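Local atomic coordinates of geranyl diphosphate synthase small subunit (PDB entry 3QKC), a protein that probably serves as the small, regulatory subunit of a heteromeric prenyltransferase that condenses dimethylallyl and isopentenyl diphosphates into geranyl diphosphate. Residues Arg206-Tyr211 with Glu235-Glu240; Gly213-Leu218 with Gly228-Leu233. All coordinates share one frame; numbering follows the deposited sequence.

Contact 1. Residues Arg206-Tyr211 with Glu235-Glu240; sequences RRFGLY and ELAVKE
Arg207 and Glu240 form a salt bridge at one margin of an antiparallel helix pair, and its two bonds are unequal. From Arg207 NE to Glu240 OE2 the separation is 2.7 Å, with an N-H...O angle of 149°. Arg207 NH2 to Glu240 OE1, at 3.2 Å, is bent and weak. Because the guanidinium and carboxylate planes stand 74° apart, this is no flat bidentate pairing: OE2 is approached from above the carboxylate plane. Glu240 arrives there through a chain folded at chi2, which turns the acid back toward Arg207.

Next to the ion pair, the Tyr211 ring has an atom over each face, each displaced toward the rim. Arg207 O lies over one face; on the opposite face, Leu236 CB makes a CH-pi contact 3.8 Å from the Tyr211 ring centroid. Glu240 CG meets the rim of the same ring, 3.9 Å from Tyr211 CE1. Phe208 serves the other side of the interface. With CG anti to the backbone N (chi1 178°), its ring swings past Ala237, whose O sits in the ring plane 3.2 Å from Phe208 CD1, while Ala237 CB packs 3.7 Å from Phe208 CE1. The small alanine fits the close spacing here, where the CA atoms of Phe208 and Ala237 are 4.9 Å apart and the segment axes approach to 8.5 Å.

Farther out, Leu241 and Ile252 add to the packing of Phe208, and Leu233 touches Tyr211. Lys204 gives Glu240 OE1 a second, long and weak ionic partner. Glu240 is buried near the C-terminal end of its helix, where the helix dipole would disfavour a negative charge; the nearby arginine and lysine probably offset this and favour the ionised carboxylate.

Contact 2. Residues Gly213-Leu218 with Gly228-Leu233; sequences GTVQGL and GRIKEL
Leu233, which packs against Val215 and Thr214 of the facing helix, also covers part of one face of the Arg229 guanidinium, a group of its own helix that makes no contact with residues 213-218. Leu233 CG lies 3.7 Å above that plane, displaced toward its rim, and Glu232 CG sits in plane at the edge. Two acids hold the group: Glu232 OE2 is 2.8 Å from Arg229 NH1, and Glu173 of helix 169-195 forms a salt bridge with NE. The charged end thus binds its own helix and a third one.

Between residues 213-218 and 228-233 the meeting atoms are almost all aliphatic carbon. Val215 CG2 reaches Leu233 CB at 3.8 Å, the two side chains running past each other in opposite senses. Leu218 and Ile230 do likewise, with Leu218 CD1 3.9 Å from Ile230 CG1. Thr214 meets Leu233 at about a right angle, CG2 to CD1 at 3.7 Å. The methyl of Thr214 is available for this because CG2 is anti to the backbone N, while OG1 hydrogen-bonds to Leu210 O one turn back.

With axes 9.8 Å apart and N-to-C directions at 159°, this is apolar packing in an antiparallel helical hairpin, close to the loop joining helices 199-219 and 227-241, and consistent with the all-alpha isoprenoid synthase fold.

Both contacts join helices 199-219 and 227-241, and along the chain the segments of contact 2 lie between those of contact 1. Their centres lie about 10 Å apart and they meet directly, Tyr211 CB packing 3.7 Å from Leu233 O. Each pair of segments is inclined at 159°, but the axes are closer in contact 1. Contact 2, near the connecting loop, is the more buried, with four of its five touching residues enclosed, and relies on branched aliphatic side chains. Contact 1, only partly buried, covers more area, 364 against 262 Å², and adds aromatic rings and an interhelical ion pair. In contact 2 charge stays outside the interface, Arg229 pairing within its own helix and with helix 169-195.

Contact 1. Residues Arg206-Tyr211 with Glu235-Glu240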
ATOM      1  N   ARG A 206      -0.799 -20.867   7.008  1.00 45.26           N
ATOM      2  CA  ARG A 206      -0.854 -20.182   5.725  1.00 44.37           C
ATOM      3  C   ARG A 206      -1.572 -21.054   4.702  1.00 43.54           C
ATOM      4  O   ARG A 206      -2.481 -20.588   4.010  1.00 41.81           O
ATOM      5  CB  ARG A 206       0.538 -19.792   5.215  1.00 46.14           C
ATOM      6  CG  ARG A 206       0.485 -18.732   4.105  1.00 47.45           C
ATOM      7  CD  ARG A 206       1.835 -18.539   3.442  1.00 46.02           C
ATOM      8  NE  ARG A 206       2.656 -17.520   4.099  1.00 48.02           N
ATOM      9  CZ  ARG A 206       3.662 -17.787   4.933  1.00 46.99           C
ATOM     10  NH1 ARG A 206       4.365 -16.798   5.471  1.00 49.05           N
ATOM     11  NH2 ARG A 206       3.976 -19.041   5.230  1.00 50.71           N
ATOM     12  N   ARG A 207      -1.167 -22.323   4.627  1.00 44.91           N
ATOM     13  CA  ARG A 207      -1.813 -23.283   3.737  1.00 45.59           C
ATOM     14  C   ARG A 207      -3.271 -23.457   4.143  1.00 44.51           C
ATOM     15  O   ARG A 207      -4.156 -23.462   3.286  1.00 44.20           O
ATOM     16  CB  ARG A 207      -1.073 -24.627   3.717  1.00 48.12           C
ATOM     17  CG  ARG A 207       0.297 -24.554   3.048  1.00 51.42           C
ATOM     18  CD  ARG A 207       0.825 -25.933   2.617  1.00 51.46           C
ATOM     19  NE  ARG A 207       1.093 -26.836   3.745  1.00 55.10           N
ATOM     20  CZ  ARG A 207       2.130 -26.729   4.580  1.00 53.48           C
ATOM     21  NH1 ARG A 207       3.009 -25.743   4.458  1.00 55.15           N
ATOM     22  NH2 ARG A 207       2.276 -27.603   5.561  1.00 57.16           N
ATOM     23  N   PHE A 208      -3.522 -23.555   5.449  1.00 43.86           N
ATOM     24  CA  PHE A 208      -4.899 -23.602   5.931  1.00 43.30           C
ATOM     25  C   PHE A 208      -5.739 -22.471   5.349  1.00 41.47           C
ATOM     26  O   PHE A 208      -6.791 -22.723   4.772  1.00 41.53           O
ATOM     27  CB  PHE A 208      -5.005 -23.564   7.457  1.00 43.57           C
ATOM     28  CG  PHE A 208      -6.432 -23.574   7.940  1.00 44.98           C
ATOM     29  CD1 PHE A 208      -7.143 -24.774   8.024  1.00 44.46           C
ATOM     30  CD2 PHE A 208      -7.090 -22.379   8.252  1.00 41.97           C
ATOM     31  CE1 PHE A 208      -8.485 -24.788   8.441  1.00 46.05           C
ATOM     32  CE2 PHE A 208      -8.426 -22.387   8.668  1.00 43.59           C
ATOM     33  CZ  PHE A 208      -9.123 -23.594   8.766  1.00 43.07           C
ATOM     34  N   GLY A 209      -5.269 -21.235   5.524  1.00 40.06           N
ATOM     35  CA  GLY A 209      -5.987 -20.054   5.059  1.00 38.57           C
ATOM     36  C   GLY A 209      -6.259 -20.108   3.578  1.00 38.39           C
ATOM     37  O   GLY A 209      -7.371 -19.846   3.139  1.00 38.01           O
ATOM     38  N   LEU A 210      -5.242 -20.482   2.805  1.00 39.31           N
ATOM     39  CA  LEU A 210      -5.399 -20.631   1.359  1.00 39.54           C
ATOM     40  C   LEU A 210      -6.560 -21.541   0.985  1.00 40.40           C
ATOM     41  O   LEU A 210      -7.347 -21.198   0.094  1.00 40.20           O
ATOM     42  CB  LEU A 210      -4.114 -21.122   0.698  1.00 40.82           C
ATOM     43  CG  LEU A 210      -3.981 -21.004  -0.830  1.00 41.81           C
ATOM     44  CD1 LEU A 210      -4.069 -19.556  -1.317  1.00 39.95           C
ATOM     45  CD2 LEU A 210      -2.662 -21.633  -1.295  1.00 42.73           C
ATOM     46  N   TYR A 211      -6.663 -22.689   1.657  1.00 41.30           N
ATOM     47  CA  TYR A 211      -7.681 -23.675   1.320  1.00 42.54           C
ATOM     48  C   TYR A 211      -9.089 -23.162   1.639  1.00 41.05           C
ATOM     49  O   TYR A 211      -9.957 -23.179   0.778  1.00 41.01           O
ATOM     50  CB  TYR A 211      -7.418 -25.035   1.998  1.00 44.89           C
ATOM     51  CG  TYR A 211      -6.052 -25.646   1.725  1.00 45.77           C
ATOM     52  CD1 TYR A 211      -5.347 -26.285   2.746  1.00 46.91           C
ATOM     53  CD2 TYR A 211      -5.465 -25.587   0.454  1.00 46.63           C
ATOM     54  CE1 TYR A 211      -4.087 -26.856   2.515  1.00 47.88           C
ATOM     55  CE2 TYR A 211      -4.205 -26.138   0.211  1.00 47.57           C
ATOM     56  CZ  TYR A 211      -3.528 -26.779   1.246  1.00 48.74           C
ATOM     57  OH  TYR A 211      -2.299 -27.339   1.029  1.00 49.87           O
ATOM     58  N   GLU A 235     -10.844 -30.946   3.007  1.00 64.35           N
ATOM     59  CA  GLU A 235     -10.067 -32.044   3.587  1.00 66.26           C
ATOM     60  C   GLU A 235      -8.625 -31.624   3.839  1.00 65.44           C
ATOM     61  O   GLU A 235      -8.059 -31.959   4.875  1.00 65.66           O
ATOM     62  CB  GLU A 235     -10.116 -33.287   2.692  1.00 69.06           C
ATOM     63  CG  GLU A 235     -11.475 -33.969   2.682  1.00 71.89           C
ATOM     64  CD  GLU A 235     -11.443 -35.342   2.044  1.00 73.04           C
ATOM     65  OE1 GLU A 235     -11.776 -36.318   2.752  1.00 76.16           O
ATOM     66  OE2 GLU A 235     -11.090 -35.450   0.844  1.00 75.46           O
ATOM     67  N   LEU A 236      -8.046 -30.884   2.891  1.00 64.56           N
ATOM     68  CA  LEU A 236      -6.698 -30.340   3.049  1.00 64.00           C
ATOM     69  C   LEU A 236      -6.626 -29.343   4.200  1.00 61.94           C
ATOM     70  O   LEU A 236      -5.629 -29.296   4.925  1.00 62.29           O
ATOM     71  CB  LEU A 236      -6.206 -29.686   1.757  1.00 63.81           C
ATOM     72  CG  LEU A 236      -5.900 -30.587   0.563  1.00 65.54           C
ATOM     73  CD1 LEU A 236      -5.595 -29.721  -0.649  1.00 65.16           C
ATOM     74  CD2 LEU A 236      -4.743 -31.550   0.852  1.00 67.77           C
ATOM     75  N   ALA A 237      -7.689 -28.557   4.368  1.00 60.03           N
ATOM     76  CA  ALA A 237      -7.773 -27.595   5.466  1.00 57.94           C
ATOM     77  C   ALA A 237      -7.700 -28.323   6.802  1.00 58.86           C
ATOM     78  O   ALA A 237      -6.942 -27.927   7.692  1.00 58.56           O
ATOM     79  CB  ALA A 237      -9.042 -26.764   5.364  1.00 56.22           C
ATOM     80  N   VAL A 238      -8.459 -29.410   6.928  1.00 60.21           N
ATOM     81  CA  VAL A 238      -8.428 -30.214   8.143  1.00 61.51           C
ATOM     82  C   VAL A 238      -7.014 -30.763   8.421  1.00 62.71           C
ATOM     83  O   VAL A 238      -6.526 -30.646   9.544  1.00 62.62           O
ATOM     84  CB  VAL A 238      -9.553 -31.304   8.165  1.00 63.02           C
ATOM     85  CG1 VAL A 238      -9.001 -32.723   7.917  1.00 65.46           C
ATOM     86  CG2 VAL A 238     -10.290 -31.260   9.490  1.00 63.15           C
ATOM     87  N   LYS A 239      -6.346 -31.295   7.392  1.00 64.11           N
ATOM     88  CA  LYS A 239      -4.995 -31.865   7.537  1.00 66.40           C
ATOM     89  C   LYS A 239      -4.074 -30.914   8.284  1.00 65.73           C
ATOM     90  O   LYS A 239      -3.415 -31.313   9.252  1.00 66.71           O
ATOM     91  CB  LYS A 239      -4.338 -32.176   6.179  1.00 67.66           C
ATOM     92  CG  LYS A 239      -5.248 -32.689   5.080  1.00 69.95           C
ATOM     93  CD  LYS A 239      -5.471 -34.193   5.138  1.00 70.85           C
ATOM     94  CE  LYS A 239      -5.907 -34.729   3.769  1.00 73.65           C
ATOM     95  NZ  LYS A 239      -4.843 -34.568   2.719  1.00 72.50           N
ATOM     96  N   GLU A 240      -4.033 -29.662   7.818  1.00 63.98           N
ATOM     97  CA  GLU A 240      -3.180 -28.634   8.402  1.00 63.43           C
ATOM     98  C   GLU A 240      -3.505 -28.397   9.877  1.00 63.57           C
ATOM     99  O   GLU A 240      -2.607 -28.228  10.699  1.00 63.93           O
ATOM    100  CB  GLU A 240      -3.267 -27.325   7.598  1.00 61.70           C
ATOM    101  CG  GLU A 240      -2.843 -27.437   6.117  1.00 62.96           C
ATOM    102  CD  GLU A 240      -1.397 -27.898   5.913  1.00 63.51           C
ATOM    103  OE1 GLU A 240      -0.611 -27.904   6.881  1.00 65.05           O
ATOM    104  OE2 GLU A 240      -1.037 -28.243   4.767  1.00 65.27           O
TER

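Contact 2. Residues Gly213-Leu218 with Gly228-Leu233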
ATOM      1  N   GLY A 213      -9.968 -20.028   2.136  1.00 37.55           N
ATOM      2  CA  GLY A 213     -10.195 -18.827   1.342  1.00 36.29           C
ATOM      3  C   GLY A 213     -10.595 -19.147  -0.078  1.00 37.41           C
ATOM      4  O   GLY A 213     -11.516 -18.524  -0.638  1.00 37.13           O
ATOM      5  N   THR A 214      -9.911 -20.131  -0.674  1.00 38.59           N
ATOM      6  CA  THR A 214     -10.316 -20.638  -1.979  1.00 39.73           C
ATOM      7  C   THR A 214     -11.761 -21.171  -1.941  1.00 41.24           C
ATOM      8  O   THR A 214     -12.560 -20.875  -2.836  1.00 41.48           O
ATOM      9  CB  THR A 214      -9.346 -21.708  -2.506  1.00 40.83           C
ATOM     10  OG1 THR A 214      -8.020 -21.159  -2.573  1.00 36.31           O
ATOM     11  CG2 THR A 214      -9.772 -22.193  -3.893  1.00 38.26           C
ATOM     12  N   VAL A 215     -12.098 -21.941  -0.910  1.00 42.89           N
ATOM     13  CA  VAL A 215     -13.487 -22.406  -0.730  1.00 45.14           C
ATOM     14  C   VAL A 215     -14.472 -21.226  -0.622  1.00 45.20           C
ATOM     15  O   VAL A 215     -15.486 -21.206  -1.302  1.00 45.58           O
ATOM     16  CB  VAL A 215     -13.624 -23.378   0.460  1.00 46.00           C
ATOM     17  CG1 VAL A 215     -15.107 -23.592   0.851  1.00 46.34           C
ATOM     18  CG2 VAL A 215     -12.944 -24.707   0.128  1.00 47.08           C
ATOM     19  N   GLN A 216     -14.131 -20.228   0.190  1.00 45.38           N
ATOM     20  CA  GLN A 216     -14.969 -19.036   0.345  1.00 46.24           C
ATOM     21  C   GLN A 216     -15.150 -18.308  -0.997  1.00 47.07           C
ATOM     22  O   GLN A 216     -16.270 -17.902  -1.360  1.00 48.03           O
ATOM     23  CB  GLN A 216     -14.379 -18.113   1.418  1.00 46.02           C
ATOM     24  CG  GLN A 216     -15.417 -17.414   2.298  1.00 48.71           C
ATOM     25  CD  GLN A 216     -16.061 -18.331   3.352  1.00 46.83           C
ATOM     26  OE1 GLN A 216     -16.256 -19.535   3.137  1.00 50.52           O
ATOM     27  NE2 GLN A 216     -16.390 -17.750   4.499  1.00 49.24           N
ATOM     28  N   GLY A 217     -14.059 -18.177  -1.748  1.00 46.65           N
ATOM     29  CA  GLY A 217     -14.127 -17.696  -3.119  1.00 47.61           C
ATOM     30  C   GLY A 217     -15.078 -18.471  -4.008  1.00 50.28           C
ATOM     31  O   GLY A 217     -15.924 -17.874  -4.682  1.00 51.07           O
ATOM     32  N   LEU A 218     -14.934 -19.795  -4.022  1.00 52.01           N
ATOM     33  CA  LEU A 218     -15.737 -20.666  -4.881  1.00 54.70           C
ATOM     34  C   LEU A 218     -17.236 -20.601  -4.587  1.00 56.77           C
ATOM     35  O   LEU A 218     -18.062 -20.589  -5.513  1.00 57.44           O
ATOM     36  CB  LEU A 218     -15.257 -22.117  -4.790  1.00 55.49           C
ATOM     37  CG  LEU A 218     -13.951 -22.485  -5.502  1.00 56.18           C
ATOM     38  CD1 LEU A 218     -13.521 -23.899  -5.135  1.00 57.01           C
ATOM     39  CD2 LEU A 218     -14.070 -22.325  -7.015  1.00 57.03           C
ATOM     40  N   GLY A 228     -17.047 -31.162  -5.824  1.00 78.11           N
ATOM     41  CA  GLY A 228     -15.943 -32.105  -5.614  1.00 77.87           C
ATOM     42  C   GLY A 228     -14.639 -31.439  -5.204  1.00 74.79           C
ATOM     43  O   GLY A 228     -13.919 -31.937  -4.328  1.00 74.40           O
ATOM     44  N   ARG A 229     -14.332 -30.311  -5.841  1.00 72.50           N
ATOM     45  CA  ARG A 229     -13.149 -29.527  -5.494  1.00 69.42           C
ATOM     46  C   ARG A 229     -13.273 -28.950  -4.075  1.00 66.78           C
ATOM     47  O   ARG A 229     -12.299 -28.930  -3.319  1.00 65.87           O
ATOM     48  CB  ARG A 229     -12.926 -28.402  -6.515  1.00 68.03           C
ATOM     49  CG  ARG A 229     -11.463 -28.095  -6.861  1.00 65.96           C
ATOM     50  CD  ARG A 229     -10.470 -28.552  -5.809  1.00 67.11           C
ATOM     51  NE  ARG A 229      -9.179 -27.888  -5.935  1.00 64.57           N
ATOM     52  CZ  ARG A 229      -8.024 -28.392  -5.511  1.00 66.61           C
ATOM     53  NH1 ARG A 229      -7.977 -29.588  -4.933  1.00 66.46           N
ATOM     54  NH2 ARG A 229      -6.907 -27.699  -5.671  1.00 64.23           N
ATOM     55  N   ILE A 230     -14.475 -28.507  -3.713  1.00 65.68           N
ATOM     56  CA  ILE A 230     -14.709 -27.951  -2.382  1.00 63.88           C
ATOM     57  C   ILE A 230     -14.450 -28.966  -1.257  1.00 64.76           C
ATOM     58  O   ILE A 230     -13.749 -28.644  -0.296  1.00 63.75           O
ATOM     59  CB  ILE A 230     -16.087 -27.249  -2.280  1.00 63.26           C
ATOM     60  CG1 ILE A 230     -15.974 -25.839  -2.870  1.00 59.64           C
ATOM     61  CG2 ILE A 230     -16.568 -27.169  -0.834  1.00 60.40           C
ATOM     62  CD1 ILE A 230     -17.207 -25.359  -3.618  1.00 62.33           C
ATOM     63  N   LYS A 231     -14.977 -30.187  -1.393  1.00 66.77           N
ATOM     64  CA  LYS A 231     -14.695 -31.254  -0.422  1.00 67.59           C
ATOM     65  C   LYS A 231     -13.207 -31.632  -0.410  1.00 67.38           C
ATOM     66  O   LYS A 231     -12.625 -31.859   0.649  1.00 66.85           O
ATOM     67  CB  LYS A 231     -15.561 -32.496  -0.677  1.00 70.45           C
ATOM     68  CG  LYS A 231     -16.007 -33.185   0.617  1.00 71.18           C
ATOM     69  CD  LYS A 231     -16.147 -34.703   0.486  1.00 73.84           C
ATOM     70  CE  LYS A 231     -14.925 -35.440   1.037  1.00 74.58           C
ATOM     71  NZ  LYS A 231     -14.664 -35.123   2.484  1.00 73.13           N
ATOM     72  N   GLU A 232     -12.606 -31.692  -1.596  1.00 67.88           N
ATOM     73  CA  GLU A 232     -11.162 -31.853  -1.755  1.00 67.94           C
ATOM     74  C   GLU A 232     -10.378 -30.821  -0.902  1.00 65.62           C
ATOM     75  O   GLU A 232      -9.542 -31.197  -0.071  1.00 65.99           O
ATOM     76  CB  GLU A 232     -10.825 -31.735  -3.248  1.00 69.09           C
ATOM     77  CG  GLU A 232      -9.471 -32.266  -3.701  1.00 70.62           C
ATOM     78  CD  GLU A 232      -9.365 -32.378  -5.233  1.00 72.01           C
ATOM     79  OE1 GLU A 232     -10.400 -32.634  -5.900  1.00 73.27           O
ATOM     80  OE2 GLU A 232      -8.244 -32.220  -5.773  1.00 72.50           O
ATOM     81  N   LEU A 233     -10.675 -29.531  -1.083  1.00 63.19           N
ATOM     82  CA  LEU A 233      -9.971 -28.451  -0.355  1.00 60.90           C
ATOM     83  C   LEU A 233     -10.274 -28.408   1.144  1.00 60.06           C
ATOM     84  O   LEU A 233      -9.376 -28.156   1.949  1.00 59.01           O
ATOM     85  CB  LEU A 233     -10.219 -27.077  -0.997  1.00 58.74           C
ATOM     86  CG  LEU A 233      -9.499 -26.792  -2.323  1.00 58.89           C
ATOM     87  CD1 LEU A 233     -10.310 -25.831  -3.169  1.00 58.35           C
ATOM     88  CD2 LEU A 233      -8.076 -26.271  -2.138  1.00 58.28           C
TER